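Local atomic coordinates of cytochrome c (Pseudomonas aeruginosa, PDB entry 6RTE), a protein that acts as a dihydro-heme d1 dehydrogenase in heme d1 biosynthesis, carrying a heme c and an eight-bladed beta-propeller domain. Residues 454-463 with 473-483; 356-364 with 403-414. All coordinates share one frame; numbering follows the deposited sequence.

Interaction 1 of 2, residues 454-463 with 473-483; sequences FTRDGRYALL and VVYDAHSLEEV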
loop_
_atom_site.group_PDB
_atom_site.type_symbol
_atom_site.label_atom_id
_atom_site.label_comp_id
_atom_site.label_asym_id
_atom_site.label_seq_id
_atom_site.Cartn_x
_atom_site.Cartn_y
_atom_site.Cartn_z
ATOM N N PHE A 454 7.854 6.740 -12.788
ATOM C CA PHE A 454 8.469 7.652 -13.743
ATOM C C PHE A 454 8.560 9.069 -13.182
ATOM O O PHE A 454 7.833 9.444 -12.259
ATOM C CB PHE A 454 7.672 7.697 -15.058
ATOM C CG PHE A 454 7.579 6.376 -15.765
ATOM C CD1 PHE A 454 6.547 5.497 -15.477
ATOM C CD2 PHE A 454 8.510 6.024 -16.725
ATOM C CE1 PHE A 454 6.452 4.280 -16.120
ATOM C CE2 PHE A 454 8.423 4.800 -17.383
ATOM C CZ PHE A 454 7.391 3.929 -17.079
ATOM N N THR A 455 9.466 9.854 -13.765
ATOM C CA THR A 455 9.427 11.303 -13.609
ATOM C C THR A 455 8.132 11.845 -14.205
ATOM O O THR A 455 7.451 11.176 -14.989
ATOM C CB THR A 455 10.614 11.969 -14.301
ATOM O OG1 THR A 455 10.707 11.491 -15.654
ATOM C CG2 THR A 455 11.919 11.679 -13.568
ATOM N N ARG A 456 7.805 13.090 -13.846
ATOM C CA ARG A 456 6.516 13.642 -14.260
ATOM C C ARG A 456 6.387 13.675 -15.779
ATOM O O ARG A 456 5.291 13.461 -16.306
ATOM C CB ARG A 456 6.312 15.039 -13.661
ATOM C CG ARG A 456 7.333 16.085 -14.088
ATOM C CD ARG A 456 7.080 17.430 -13.406
ATOM N NE ARG A 456 5.750 17.969 -13.710
ATOM C CZ ARG A 456 5.455 19.266 -13.757
ATOM N NH1 ARG A 456 6.390 20.179 -13.526
ATOM N NH2 ARG A 456 4.221 19.656 -14.044
ATOM N N ASP A 457 7.486 13.908 -16.495
ATOM C CA ASP A 457 7.473 13.940 -17.956
ATOM C C ASP A 457 7.800 12.590 -18.589
ATOM O O ASP A 457 7.875 12.502 -19.821
ATOM C CB ASP A 457 8.457 14.999 -18.469
ATOM C CG ASP A 457 9.908 14.649 -18.168
ATOM O OD1 ASP A 457 10.147 13.634 -17.475
ATOM O OD2 ASP A 457 10.811 15.384 -18.625
ATOM N N GLY A 458 7.999 11.542 -17.790
ATOM C CA GLY A 458 8.230 10.214 -18.326
ATOM C C GLY A 458 9.604 9.966 -18.901
ATOM O O GLY A 458 9.834 8.888 -19.465
ATOM N N ARG A 459 10.530 10.922 -18.780
ATOM C CA ARG A 459 11.857 10.752 -19.363
ATOM C C ARG A 459 12.703 9.718 -18.626
ATOM O O ARG A 459 13.618 9.145 -19.230
ATOM C CB ARG A 459 12.607 12.085 -19.384
ATOM C CG ARG A 459 12.250 12.994 -20.552
ATOM C CD ARG A 459 13.172 14.212 -20.581
ATOM N NE ARG A 459 13.110 14.964 -19.326
ATOM C CZ ARG A 459 14.123 15.651 -18.800
ATOM N NH1 ARG A 459 13.954 16.292 -17.649
ATOM N NH2 ARG A 459 15.306 15.688 -19.409
ATOM N N TYR A 460 12.429 9.468 -17.345
ATOM C CA TYR A 460 13.215 8.524 -16.562
ATOM C C TYR A 460 12.298 7.601 -15.777
ATOM O O TYR A 460 11.200 7.985 -15.373
ATOM C CB TYR A 460 14.164 9.240 -15.594
ATOM C CG TYR A 460 15.169 10.130 -16.279
ATOM C CD1 TYR A 460 16.345 9.608 -16.797
ATOM C CD2 TYR A 460 14.942 11.494 -16.409
ATOM C CE1 TYR A 460 17.269 10.421 -17.429
ATOM C CE2 TYR A 460 15.859 12.313 -17.035
ATOM C CZ TYR A 460 17.019 11.771 -17.542
ATOM O OH TYR A 460 17.937 12.581 -18.167
ATOM N N ALA A 461 12.774 6.374 -15.560
ATOM C CA ALA A 461 12.062 5.366 -14.789
ATOM C C ALA A 461 12.922 4.952 -13.605
ATOM O O ALA A 461 14.136 4.780 -13.738
ATOM C CB ALA A 461 11.724 4.144 -15.655
ATOM N N LEU A 462 12.291 4.800 -12.444
ATOM C CA LEU A 462 12.995 4.504 -11.196
ATOM C C LEU A 462 12.581 3.118 -10.710
ATOM O O LEU A 462 11.417 2.902 -10.345
ATOM C CB LEU A 462 12.705 5.570 -10.144
ATOM C CG LEU A 462 13.455 6.891 -10.344
ATOM C CD1 LEU A 462 12.970 7.646 -11.577
ATOM C CD2 LEU A 462 13.333 7.749 -9.098
ATOM N N LEU A 463 13.539 2.194 -10.701
ATOM C CA LEU A 463 13.329 0.803 -10.324
ATOM C C LEU A 463 13.916 0.529 -8.944
ATOM O O LEU A 463 14.941 1.098 -8.564
ATOM C CB LEU A 463 13.981 -0.139 -11.348
ATOM C CG LEU A 463 13.247 -0.397 -12.667
ATOM C CD1 LEU A 463 12.922 0.885 -13.429
ATOM C CD2 LEU A 463 14.083 -1.339 -13.539
ATOM N N VAL A 473 17.434 2.535 -8.825
ATOM C CA VAL A 473 18.173 2.591 -10.084
ATOM C C VAL A 473 17.390 3.435 -11.076
ATOM O O VAL A 473 16.226 3.128 -11.384
ATOM C CB VAL A 473 18.436 1.188 -10.657
ATOM C CG1 VAL A 473 19.474 1.262 -11.784
ATOM C CG2 VAL A 473 18.890 0.248 -9.562
ATOM N N VAL A 474 18.034 4.489 -11.583
ATOM C CA VAL A 474 17.420 5.437 -12.507
ATOM C C VAL A 474 17.787 5.029 -13.926
ATOM O O VAL A 474 18.963 4.795 -14.227
ATOM C CB VAL A 474 17.877 6.877 -12.217
ATOM C CG1 VAL A 474 17.141 7.886 -13.118
ATOM C CG2 VAL A 474 17.662 7.214 -10.748
ATOM N N TYR A 475 16.781 4.951 -14.797
ATOM C CA TYR A 475 16.951 4.569 -16.188
ATOM C C TYR A 475 16.392 5.653 -17.097
ATOM O O TYR A 475 15.342 6.232 -16.810
ATOM C CB TYR A 475 16.225 3.258 -16.508
ATOM C CG TYR A 475 16.873 2.008 -15.972
ATOM C CD1 TYR A 475 16.681 1.614 -14.656
ATOM C CD2 TYR A 475 17.652 1.205 -16.790
ATOM C CE1 TYR A 475 17.264 0.463 -14.164
ATOM C CE2 TYR A 475 18.238 0.050 -16.307
ATOM C CZ TYR A 475 18.038 -0.314 -14.992
ATOM O OH TYR A 475 18.618 -1.459 -14.505
ATOM N N ASP A 476 17.088 5.909 -18.200
ATOM C CA ASP A 476 16.511 6.694 -19.284
ATOM C C ASP A 476 15.393 5.879 -19.927
ATOM O O ASP A 476 15.636 4.780 -20.441
ATOM C CB ASP A 476 17.589 7.055 -20.306
ATOM C CG ASP A 476 17.097 8.031 -21.361
ATOM O OD1 ASP A 476 15.973 7.849 -21.874
ATOM O OD2 ASP A 476 17.846 8.984 -21.681
ATOM N N ALA A 477 14.169 6.409 -19.891
ATOM C CA ALA A 477 12.998 5.622 -20.262
ATOM C C ALA A 477 12.937 5.308 -21.751
ATOM O O ALA A 477 12.223 4.380 -22.140
ATOM C CB ALA A 477 11.721 6.350 -19.838
ATOM N N HIS A 478 13.655 6.055 -22.590
ATOM C CA HIS A 478 13.666 5.806 -24.027
ATOM C C HIS A 478 14.912 5.049 -24.479
ATOM O O HIS A 478 14.798 4.027 -25.160
ATOM C CB HIS A 478 13.544 7.133 -24.784
ATOM C CG HIS A 478 12.253 7.846 -24.525
ATOM N ND1 HIS A 478 11.066 7.473 -25.120
ATOM C CD2 HIS A 478 11.959 8.897 -23.724
ATOM C CE1 HIS A 478 10.097 8.268 -24.702
ATOM N NE2 HIS A 478 10.613 9.141 -23.854
ATOM N N SER A 479 16.101 5.531 -24.110
ATOM C CA SER A 479 17.322 4.790 -24.403
ATOM C C SER A 479 17.391 3.492 -23.607
ATOM O O SER A 479 17.978 2.509 -24.077
ATOM C CB SER A 479 18.547 5.655 -24.102
ATOM O OG SER A 479 18.899 5.577 -22.731
ATOM N N LEU A 480 16.811 3.472 -22.406
ATOM C CA LEU A 480 16.747 2.304 -21.530
ATOM C C LEU A 480 18.074 1.999 -20.846
ATOM O O LEU A 480 18.283 0.873 -20.392
ATOM C CB LEU A 480 16.271 1.055 -22.282
ATOM C CG LEU A 480 14.955 1.176 -23.055
ATOM C CD1 LEU A 480 14.406 -0.211 -23.377
ATOM C CD2 LEU A 480 13.921 2.000 -22.289
ATOM N N GLU A 481 18.969 2.973 -20.738
ATOM C CA GLU A 481 20.271 2.775 -20.118
ATOM C C GLU A 481 20.253 3.300 -18.686
ATOM O O GLU A 481 19.573 4.282 -18.376
ATOM C CB GLU A 481 21.372 3.485 -20.915
ATOM C CG GLU A 481 21.366 3.199 -22.415
ATOM C CD GLU A 481 22.211 1.991 -22.811
ATOM O OE1 GLU A 481 22.849 1.378 -21.927
ATOM O OE2 GLU A 481 22.240 1.660 -24.016
ATOM N N GLU A 482 21.005 2.641 -17.810
ATOM C CA GLU A 482 21.102 3.103 -16.434
ATOM C C GLU A 482 21.853 4.426 -16.382
ATOM O O GLU A 482 22.963 4.545 -16.916
ATOM C CB GLU A 482 21.804 2.078 -15.549
ATOM C CG GLU A 482 22.122 2.622 -14.154
ATOM C CD GLU A 482 22.717 1.582 -13.227
ATOM O OE1 GLU A 482 22.551 0.377 -13.499
ATOM O OE2 GLU A 482 23.349 1.976 -12.224
ATOM N N VAL A 483 21.254 5.408 -15.713
ATOM C CA VAL A 483 21.831 6.735 -15.589
ATOM C C VAL A 483 22.372 7.010 -14.190
ATOM O O VAL A 483 23.350 7.758 -14.058
ATOM C CB VAL A 483 20.783 7.800 -15.988
ATOM C CG1 VAL A 483 21.268 9.195 -15.632
ATOM C CG2 VAL A 483 20.466 7.700 -17.477
#

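Interaction 2 of 2, residues 356-364 with 403-414; sequences PHLGSGIYW and FFMRSHADSPYA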
loop_
_atom_site.group_PDB
_atom_site.type_symbol
_atom_site.label_atom_id
_atom_site.label_comp_id
_atom_site.label_asym_id
_atom_site.label_seq_id
_atom_site.Cartn_x
_atom_site.Cartn_y
_atom_site.Cartn_z
ATOM N N PRO A 356 -5.385 -13.328 -10.567
ATOM C CA PRO A 356 -4.701 -12.127 -11.051
ATOM C C PRO A 356 -4.785 -10.985 -10.052
ATOM O O PRO A 356 -5.768 -10.823 -9.328
ATOM C CB PRO A 356 -5.452 -11.791 -12.346
ATOM C CG PRO A 356 -6.824 -12.313 -12.117
ATOM C CD PRO A 356 -6.672 -13.545 -11.257
ATOM N N HIS A 357 -3.715 -10.191 -10.022
ATOM C CA HIS A 357 -3.598 -9.058 -9.106
ATOM C C HIS A 357 -4.234 -7.842 -9.778
ATOM O O HIS A 357 -3.562 -6.941 -10.281
ATOM C CB HIS A 357 -2.133 -8.829 -8.751
ATOM C CG HIS A 357 -1.909 -7.754 -7.736
ATOM N ND1 HIS A 357 -2.898 -7.314 -6.882
ATOM C CD2 HIS A 357 -0.806 -7.026 -7.441
ATOM C CE1 HIS A 357 -2.414 -6.361 -6.105
ATOM N NE2 HIS A 357 -1.147 -6.166 -6.425
ATOM N N LEU A 358 -5.572 -7.829 -9.787
ATOM C CA LEU A 358 -6.299 -6.810 -10.543
ATOM C C LEU A 358 -5.983 -5.403 -10.058
ATOM O O LEU A 358 -5.976 -4.459 -10.857
ATOM C CB LEU A 358 -7.804 -7.066 -10.455
ATOM C CG LEU A 358 -8.326 -8.318 -11.167
ATOM C CD1 LEU A 358 -9.807 -8.500 -10.870
ATOM C CD2 LEU A 358 -8.084 -8.239 -12.663
ATOM N N GLY A 359 -5.721 -5.237 -8.759
ATOM C CA GLY A 359 -5.466 -3.912 -8.227
ATOM C C GLY A 359 -4.286 -3.220 -8.874
ATOM O O GLY A 359 -4.224 -1.990 -8.903
ATOM N N SER A 360 -3.336 -3.993 -9.403
ATOM C CA SER A 360 -2.138 -3.443 -10.023
ATOM C C SER A 360 -2.235 -3.342 -11.540
ATOM O O SER A 360 -1.276 -2.899 -12.177
ATOM C CB SER A 360 -0.916 -4.287 -9.648
ATOM O OG SER A 360 -0.650 -4.199 -8.260
ATOM N N GLY A 361 -3.359 -3.732 -12.133
ATOM C CA GLY A 361 -3.490 -3.658 -13.571
ATOM C C GLY A 361 -3.597 -2.230 -14.064
ATOM O O GLY A 361 -3.947 -1.311 -13.327
ATOM N N ILE A 362 -3.283 -2.039 -15.343
ATOM C CA ILE A 362 -3.268 -0.710 -15.931
ATOM C C ILE A 362 -3.979 -0.737 -17.278
ATOM O O ILE A 362 -4.177 -1.794 -17.889
ATOM C CB ILE A 362 -1.835 -0.156 -16.094
ATOM C CG1 ILE A 362 -1.021 -1.024 -17.048
ATOM C CG2 ILE A 362 -1.153 -0.085 -14.737
ATOM C CD1 ILE A 362 0.266 -0.366 -17.525
ATOM N N TYR A 363 -4.351 0.456 -17.726
ATOM C CA TYR A 363 -5.123 0.660 -18.942
ATOM C C TYR A 363 -4.318 1.511 -19.909
ATOM O O TYR A 363 -3.503 2.343 -19.498
ATOM C CB TYR A 363 -6.462 1.358 -18.629
ATOM C CG TYR A 363 -7.310 0.639 -17.613
ATOM C CD1 TYR A 363 -6.987 0.670 -16.261
ATOM C CD2 TYR A 363 -8.446 -0.068 -17.998
ATOM C CE1 TYR A 363 -7.765 0.010 -15.320
ATOM C CE2 TYR A 363 -9.233 -0.723 -17.065
ATOM C CZ TYR A 363 -8.890 -0.680 -15.729
ATOM O OH TYR A 363 -9.663 -1.336 -14.798
ATOM N N TRP A 364 -4.540 1.290 -21.199
ATOM C CA TRP A 364 -3.982 2.163 -22.223
ATOM C C TRP A 364 -4.747 1.923 -23.517
ATOM O O TRP A 364 -5.528 0.976 -23.633
ATOM C CB TRP A 364 -2.473 1.938 -22.400
ATOM C CG TRP A 364 -2.087 0.658 -23.080
ATOM C CD1 TRP A 364 -2.043 0.426 -24.426
ATOM C CD2 TRP A 364 -1.666 -0.559 -22.450
ATOM N NE1 TRP A 364 -1.632 -0.861 -24.670
ATOM C CE2 TRP A 364 -1.395 -1.488 -23.477
ATOM C CE3 TRP A 364 -1.495 -0.956 -21.119
ATOM C CZ2 TRP A 364 -0.964 -2.791 -23.215
ATOM C CZ3 TRP A 364 -1.068 -2.254 -20.860
ATOM C CH2 TRP A 364 -0.807 -3.152 -21.903
ATOM N N PHE A 403 3.896 -8.665 -9.545
ATOM C CA PHE A 403 3.082 -7.930 -8.588
ATOM C C PHE A 403 2.795 -6.492 -9.012
ATOM O O PHE A 403 1.732 -5.957 -8.681
ATOM C CB PHE A 403 3.757 -7.929 -7.212
ATOM C CG PHE A 403 2.834 -7.552 -6.089
ATOM C CD1 PHE A 403 2.004 -8.502 -5.509
ATOM C CD2 PHE A 403 2.781 -6.253 -5.621
ATOM C CE1 PHE A 403 1.145 -8.161 -4.481
ATOM C CE2 PHE A 403 1.923 -5.910 -4.591
ATOM C CZ PHE A 403 1.107 -6.867 -4.023
ATOM N N PHE A 404 3.723 -5.858 -9.735
ATOM C CA PHE A 404 3.619 -4.443 -10.063
ATOM C C PHE A 404 3.473 -4.235 -11.565
ATOM O O PHE A 404 3.935 -5.045 -12.374
ATOM C CB PHE A 404 4.847 -3.665 -9.570
ATOM C CG PHE A 404 5.016 -3.684 -8.082
ATOM C CD1 PHE A 404 4.188 -2.927 -7.269
ATOM C CD2 PHE A 404 6.005 -4.459 -7.493
ATOM C CE1 PHE A 404 4.341 -2.942 -5.896
ATOM C CE2 PHE A 404 6.162 -4.483 -6.119
ATOM C CZ PHE A 404 5.331 -3.728 -5.319
ATOM N N MET A 405 2.836 -3.121 -11.918
ATOM C CA MET A 405 2.645 -2.726 -13.306
ATOM C C MET A 405 2.519 -1.213 -13.358
ATOM O O MET A 405 1.800 -0.620 -12.546
ATOM C CB MET A 405 1.401 -3.390 -13.904
ATOM C CG MET A 405 1.466 -3.584 -15.409
ATOM S SD MET A 405 0.529 -5.036 -15.918
ATOM C CE MET A 405 0.861 -5.044 -17.675
ATOM N N ARG A 406 3.213 -0.594 -14.307
ATOM C CA ARG A 406 3.212 0.854 -14.428
ATOM C C ARG A 406 3.535 1.226 -15.864
ATOM O O ARG A 406 4.171 0.459 -16.597
ATOM C CB ARG A 406 4.228 1.495 -13.478
ATOM C CG ARG A 406 3.922 2.945 -13.112
ATOM C CD ARG A 406 2.733 3.033 -12.174
ATOM N NE ARG A 406 2.793 4.217 -11.326
ATOM C CZ ARG A 406 2.298 5.414 -11.653
ATOM N NH1 ARG A 406 1.702 5.604 -12.825
ATOM N NH2 ARG A 406 2.403 6.426 -10.800
ATOM N N SER A 407 3.096 2.417 -16.254
ATOM C CA SER A 407 3.439 2.972 -17.559
ATOM C C SER A 407 3.318 4.491 -17.482
ATOM O O SER A 407 3.156 5.064 -16.402
ATOM C CB SER A 407 2.543 2.383 -18.654
ATOM O OG SER A 407 2.996 2.786 -19.928
ATOM N N HIS A 408 3.395 5.141 -18.642
ATOM C CA HIS A 408 3.348 6.594 -18.744
ATOM C C HIS A 408 2.891 6.936 -20.156
ATOM O O HIS A 408 3.161 6.189 -21.102
ATOM C CB HIS A 408 4.718 7.221 -18.447
ATOM C CG HIS A 408 4.673 8.696 -18.173
ATOM N ND1 HIS A 408 4.739 9.645 -19.175
ATOM C CD2 HIS A 408 4.602 9.385 -17.011
ATOM C CE1 HIS A 408 4.693 10.852 -18.641
ATOM N NE2 HIS A 408 4.614 10.721 -17.329
ATOM N N ALA A 409 2.182 8.063 -20.284
ATOM C CA ALA A 409 1.721 8.499 -21.594
ATOM C C ALA A 409 2.874 8.613 -22.580
ATOM O O ALA A 409 2.708 8.330 -23.772
ATOM C CB ALA A 409 0.989 9.840 -21.472
ATOM N N ASP A 410 4.055 9.003 -22.094
ATOM C CA ASP A 410 5.241 9.183 -22.922
ATOM C C ASP A 410 6.007 7.887 -23.155
ATOM O O ASP A 410 6.966 7.893 -23.935
ATOM C CB ASP A 410 6.148 10.237 -22.263
ATOM C CG ASP A 410 7.452 10.468 -23.023
ATOM O OD1 ASP A 410 8.453 9.778 -22.722
ATOM O OD2 ASP A 410 7.476 11.340 -23.920
ATOM N N SER A 411 5.608 6.778 -22.528
ATOM C CA SER A 411 6.341 5.531 -22.734
ATOM C C SER A 411 5.572 4.591 -23.658
ATOM O O SER A 411 4.346 4.497 -23.566
ATOM C CB SER A 411 6.593 4.814 -21.408
ATOM O OG SER A 411 7.362 3.640 -21.610
ATOM N N PRO A 412 6.245 3.872 -24.556
ATOM C CA PRO A 412 5.553 2.879 -25.392
ATOM C C PRO A 412 5.455 1.488 -24.784
ATOM O O PRO A 412 4.981 0.577 -25.469
ATOM C CB PRO A 412 6.428 2.852 -26.652
ATOM C CG PRO A 412 7.802 3.105 -26.145
ATOM C CD PRO A 412 7.670 3.996 -24.925
ATOM N N TYR A 413 5.876 1.302 -23.533
ATOM C CA TYR A 413 5.872 -0.008 -22.901
ATOM C C TYR A 413 5.106 0.036 -21.585
ATOM O O TYR A 413 5.003 1.082 -20.937
ATOM C CB TYR A 413 7.295 -0.514 -22.608
ATOM C CG TYR A 413 8.303 -0.238 -23.696
ATOM C CD1 TYR A 413 8.357 -1.027 -24.841
ATOM C CD2 TYR A 413 9.218 0.799 -23.570
ATOM C CE1 TYR A 413 9.284 -0.780 -25.835
ATOM C CE2 TYR A 413 10.155 1.051 -24.557
ATOM C CZ TYR A 413 10.182 0.260 -25.690
ATOM O OH TYR A 413 11.113 0.511 -26.678
ATOM N N ALA A 414 4.576 -1.120 -21.200
ATOM C CA ALA A 414 4.104 -1.361 -19.842
ATOM C C ALA A 414 5.198 -2.108 -19.085
ATOM O O ALA A 414 5.687 -3.141 -19.553
ATOM C CB ALA A 414 2.805 -2.165 -19.838
#

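Interaction 1 of 2, residues 454-463 with 473-483
With Y460 CG beside the backbone N (chi1 -61°) and V474 CG1 anti to N (chi1 -175°), the ring and this methyl lie on one face of the hairpin. V474's torsion sets CG1 4.1 Å from Y460 CB. The Y460 torsion sends its ring past D476 toward V483. V483 CG2 meets the ring edge at Y460 CE1, and the two side chains cross at about a right angle. L462 CG rests on V474 CG2 on the same sheet face. A461, L463, V473 and Y475 occupy the other face. There L463 CD2 comes within 3.7 Å of Y475 CE1, and the two side chains again cross roughly perpendicularly. Strands 460-465 and 470-476 form an antiparallel beta hairpin, the two middle strands of a four-stranded propeller blade. A461 pairs with Y475 and L463 with V473, each by two backbone hydrogen bonds. Beyond the strand end, A477 N donates to R459 O over 2.9 Å. A477 CB lies 3.2 Å from G458 O. D457 OD1 accepts from R459 N in an Asx turn, with T455 OG1 as an additional donor. T455 OG1 accepts from Y460 N. D476 OD1 takes H478 N in a second Asx turn, nearly in line with its C-O bond. S479 N reaches the same oxygen from above the carboxylate plane, an Asx motif. F168 meets the Y460 ring edge-to-face, while L441 packs against L463 and Y475.

Interaction 2 of 2, residues 356-364 with 403-414
The F403 ring has H357 over one face. H357 NE2 stands 3.4 Å above the plane, offset toward the rim and nearest F403 CZ. The two ring planes are turned 38° from each other, so the pair is oblique. At the edge of the imidazole, near its plane, lies F403 O, 3.0 Å from H357 CD2. One face of the same imidazole has S360 N over its centre. H357 ND1 is hydrogen-bonded to D316 OD2, which helps fix the ring's rotation. F403 O also accepts a hydrogen bond from S360 OG, with the donor close to the line of the carbonyl bond. These contacts join two successive blades of the propeller: 362-365 and 405-406 are each the first strand of a four-stranded sheet. I362 bridges them with apolar contacts. Its CG1 sits between the backbone N and the carbonyl carbon (chi1 63°), and CD1 reaches S407 CB at 3.7 Å and A414 CB at 3.9 Å. The extended M405 side chain crosses I362 at about a right angle, with M405 CG against I362 CG1. W364 CZ3 packs on A414 CB, while W364 NE1 is hydrogen-bonded to K432 O.

How the interactions relate
Interaction 2 precedes interaction 1 along the chain. Their centres lie about 15 Å apart, on the same side of the chain's centre. Both lie in the cytochrome d1-type propeller domain. Interaction 2 spans two blades, from the one that starts with 362-365 to the one that starts with 405-406. Interaction 1 lies within the next blade, formed by 449-454, 460-465, 470-476 and 482-488. The two contacts meet at residues 407-410 and 454-458: H408 NE2 probably hydrogen-bonds to R456 O at 3.0 Å, and F454 CE1 packs on S407 O. Through the H408-R456 pair three consecutive blades are linked. The last two touch here through the turns that join the first two strands of each.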